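Local coordinates for protein ornithine cyclodeaminase (PDB 3MGJ) that probably converts ornithine to proline with release of ammonia, using NAD(+) as cofactor, the chain here being its N-terminal domain, at residues F2-E7 with E63-L68. Residues are numbered along the deposited sequence; the frame is centred on the assembly and turned at random.
Sequences FMREIE and EILNEL
In the ferredoxin-like alpha/beta sandwich of this N-terminal domain, helix 58-74 lies over one face of a four-stranded antiparallel sheet, and Leu65 is set against Arg4 and Ile6 of the inner strand 2-10. The axes of 2-7 and 63-68 run nearly parallel, 18° between their directions and 10.5 Å apart at closest approach, a gap bridged by side chains from both layers. The two methyls of Leu65 divide between alternate strand residues. CD1 rests along the aliphatic part of Arg4, 3.4 Å from its CD, while CD2 meets Ile6 CG2 at 3.6 Å. With Arg4 CG anti to the backbone N (chi1 -167°), the chain extends as far as CD past the leucine and then bends at chi3 (-87°). Leu65 CD1 also sits at the edge of the guanidinium, near its plane, 3.8 Å from NH1. On Ile6 the two branches have different partners: beyond the CG2 contact, CD1 faces Leu68 CD2 at a looser 4.3 Å. No hydrogen bond joins the segments. Arg4 NH1 instead makes a salt bridge with Asp62 of the same helix, and Val53 of the neighbouring strand 47-55 also touches Leu65. Helix and strand therefore meet here through apolar packing, with the arginine serving both as a hydrocarbon wall for Leu65 and as an ionic link to the helix.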
loop_
_atom_site.group_PDB
_atom_site.type_symbol
_atom_site.label_atom_id
_atom_site.label_comp_id
_atom_site.label_asym_id
_atom_site.label_seq_id
_atom_site.Cartn_x
_atom_site.Cartn_y
_atom_site.Cartn_z
ATOM N N PHE A 2 17.045 -7.852 16.231
ATOM C CA PHE A 2 16.348 -6.654 16.654
ATOM C C PHE A 2 15.207 -6.232 15.703
ATOM O O PHE A 2 15.214 -6.569 14.521
ATOM C CB PHE A 2 17.352 -5.526 16.879
ATOM C CG PHE A 2 16.832 -4.438 17.745
ATOM C CD1 PHE A 2 16.654 -4.645 19.105
ATOM C CD2 PHE A 2 16.490 -3.208 17.205
ATOM C CE1 PHE A 2 16.151 -3.632 19.915
ATOM C CE2 PHE A 2 15.982 -2.195 18.006
ATOM C CZ PHE A 2 15.812 -2.404 19.360
HETATM N N MSE A 3 14.221 -5.515 16.242
HETATM C CA MSE A 3 13.131 -4.951 15.449
HETATM C C MSE A 3 12.789 -3.542 15.852
HETATM O O MSE A 3 12.646 -3.261 17.026
HETATM C CB MSE A 3 11.852 -5.742 15.658
HETATM C CG MSE A 3 11.965 -7.232 15.464
HETATM SE SE MSE A 3 10.327 -8.043 16.132
HETATM C CE MSE A 3 11.140 -9.376 17.322
ATOM N N ARG A 4 12.614 -2.668 14.877
ATOM C CA ARG A 4 11.946 -1.409 15.122
ATOM C C ARG A 4 10.893 -1.199 14.058
ATOM O O ARG A 4 10.986 -1.748 12.982
ATOM C CB ARG A 4 12.921 -0.229 15.153
ATOM C CG ARG A 4 12.300 1.064 15.724
ATOM C CD ARG A 4 13.330 2.182 15.964
ATOM N NE ARG A 4 13.987 2.129 17.281
ATOM C CZ ARG A 4 15.246 1.741 17.493
ATOM N NH1 ARG A 4 16.010 1.355 16.480
ATOM N NH2 ARG A 4 15.746 1.745 18.724
ATOM N N GLU A 5 9.888 -0.398 14.370
ATOM C CA GLU A 5 8.788 -0.155 13.459
ATOM C C GLU A 5 8.913 1.245 12.890
ATOM O O GLU A 5 9.192 2.189 13.618
ATOM C CB GLU A 5 7.483 -0.294 14.222
ATOM C CG GLU A 5 6.279 -0.549 13.362
ATOM C CD GLU A 5 4.984 -0.563 14.170
ATOM O OE1 GLU A 5 5.067 -0.556 15.425
ATOM O OE2 GLU A 5 3.886 -0.583 13.551
ATOM N N ILE A 6 8.735 1.389 11.583
ATOM C CA ILE A 6 8.775 2.715 10.974
ATOM C C ILE A 6 7.471 3.008 10.278
ATOM O O ILE A 6 6.655 2.128 10.104
ATOM C CB ILE A 6 9.936 2.880 9.959
ATOM C CG1 ILE A 6 9.658 2.082 8.692
ATOM C CG2 ILE A 6 11.230 2.454 10.585
ATOM C CD1 ILE A 6 10.331 2.620 7.492
ATOM N N GLU A 7 7.277 4.249 9.869
ATOM C CA GLU A 7 6.078 4.604 9.135
ATOM C C GLU A 7 6.408 5.534 7.994
ATOM O O GLU A 7 7.132 6.488 8.172
ATOM C CB GLU A 7 5.094 5.248 10.079
ATOM C CG GLU A 7 3.858 5.770 9.459
ATOM C CD GLU A 7 2.910 6.225 10.535
ATOM O OE1 GLU A 7 2.358 5.339 11.216
ATOM O OE2 GLU A 7 2.746 7.453 10.743
ATOM N N GLU A 63 21.531 1.144 11.610
ATOM C CA GLU A 63 22.165 1.511 10.369
ATOM C C GLU A 63 21.143 1.578 9.268
ATOM O O GLU A 63 21.154 2.495 8.457
ATOM C CB GLU A 63 23.174 0.446 10.002
ATOM C CG GLU A 63 24.579 0.777 10.358
ATOM C CD GLU A 63 25.519 -0.193 9.725
ATOM O OE1 GLU A 63 25.142 -1.383 9.626
ATOM O OE2 GLU A 63 26.620 0.233 9.309
ATOM N N ILE A 64 20.270 0.577 9.229
ATOM C CA ILE A 64 19.258 0.475 8.196
ATOM C C ILE A 64 18.284 1.605 8.350
ATOM O O ILE A 64 18.046 2.363 7.434
ATOM C CB ILE A 64 18.503 -0.860 8.280
ATOM C CG1 ILE A 64 19.476 -2.026 8.080
ATOM C CG2 ILE A 64 17.409 -0.906 7.244
ATOM C CD1 ILE A 64 18.861 -3.390 8.202
ATOM N N LEU A 65 17.735 1.738 9.539
ATOM C CA LEU A 65 16.835 2.844 9.809
ATOM C C LEU A 65 17.384 4.208 9.402
ATOM O O LEU A 65 16.633 5.041 8.918
ATOM C CB LEU A 65 16.404 2.846 11.272
ATOM C CG LEU A 65 15.582 1.632 11.687
ATOM C CD1 LEU A 65 14.828 2.012 12.906
ATOM C CD2 LEU A 65 14.615 1.234 10.611
ATOM N N ASN A 66 18.679 4.439 9.592
ATOM C CA ASN A 66 19.276 5.713 9.198
ATOM C C ASN A 66 19.347 5.939 7.684
ATOM O O ASN A 66 19.074 7.035 7.200
ATOM C CB ASN A 66 20.633 5.915 9.866
ATOM C CG ASN A 66 20.506 6.171 11.375
ATOM O OD1 ASN A 66 21.487 6.107 12.121
ATOM N ND2 ASN A 66 19.280 6.452 11.828
ATOM N N GLU A 67 19.698 4.899 6.941
ATOM C CA GLU A 67 19.542 4.903 5.498
ATOM C C GLU A 67 18.104 5.194 5.051
ATOM O O GLU A 67 17.877 5.947 4.094
ATOM C CB GLU A 67 19.938 3.545 4.960
ATOM C CG GLU A 67 21.419 3.326 4.935
ATOM C CD GLU A 67 22.053 4.070 3.800
ATOM O OE1 GLU A 67 21.358 4.286 2.782
ATOM O OE2 GLU A 67 23.234 4.446 3.927
ATOM N N LEU A 68 17.143 4.574 5.731
ATOM C CA LEU A 68 15.734 4.760 5.415
ATOM C C LEU A 68 15.308 6.165 5.784
ATOM O O LEU A 68 14.414 6.741 5.164
ATOM C CB LEU A 68 14.878 3.748 6.174
ATOM C CG LEU A 68 14.481 2.415 5.553
ATOM C CD1 LEU A 68 15.434 1.962 4.465
ATOM C CD2 LEU A 68 14.400 1.412 6.657
#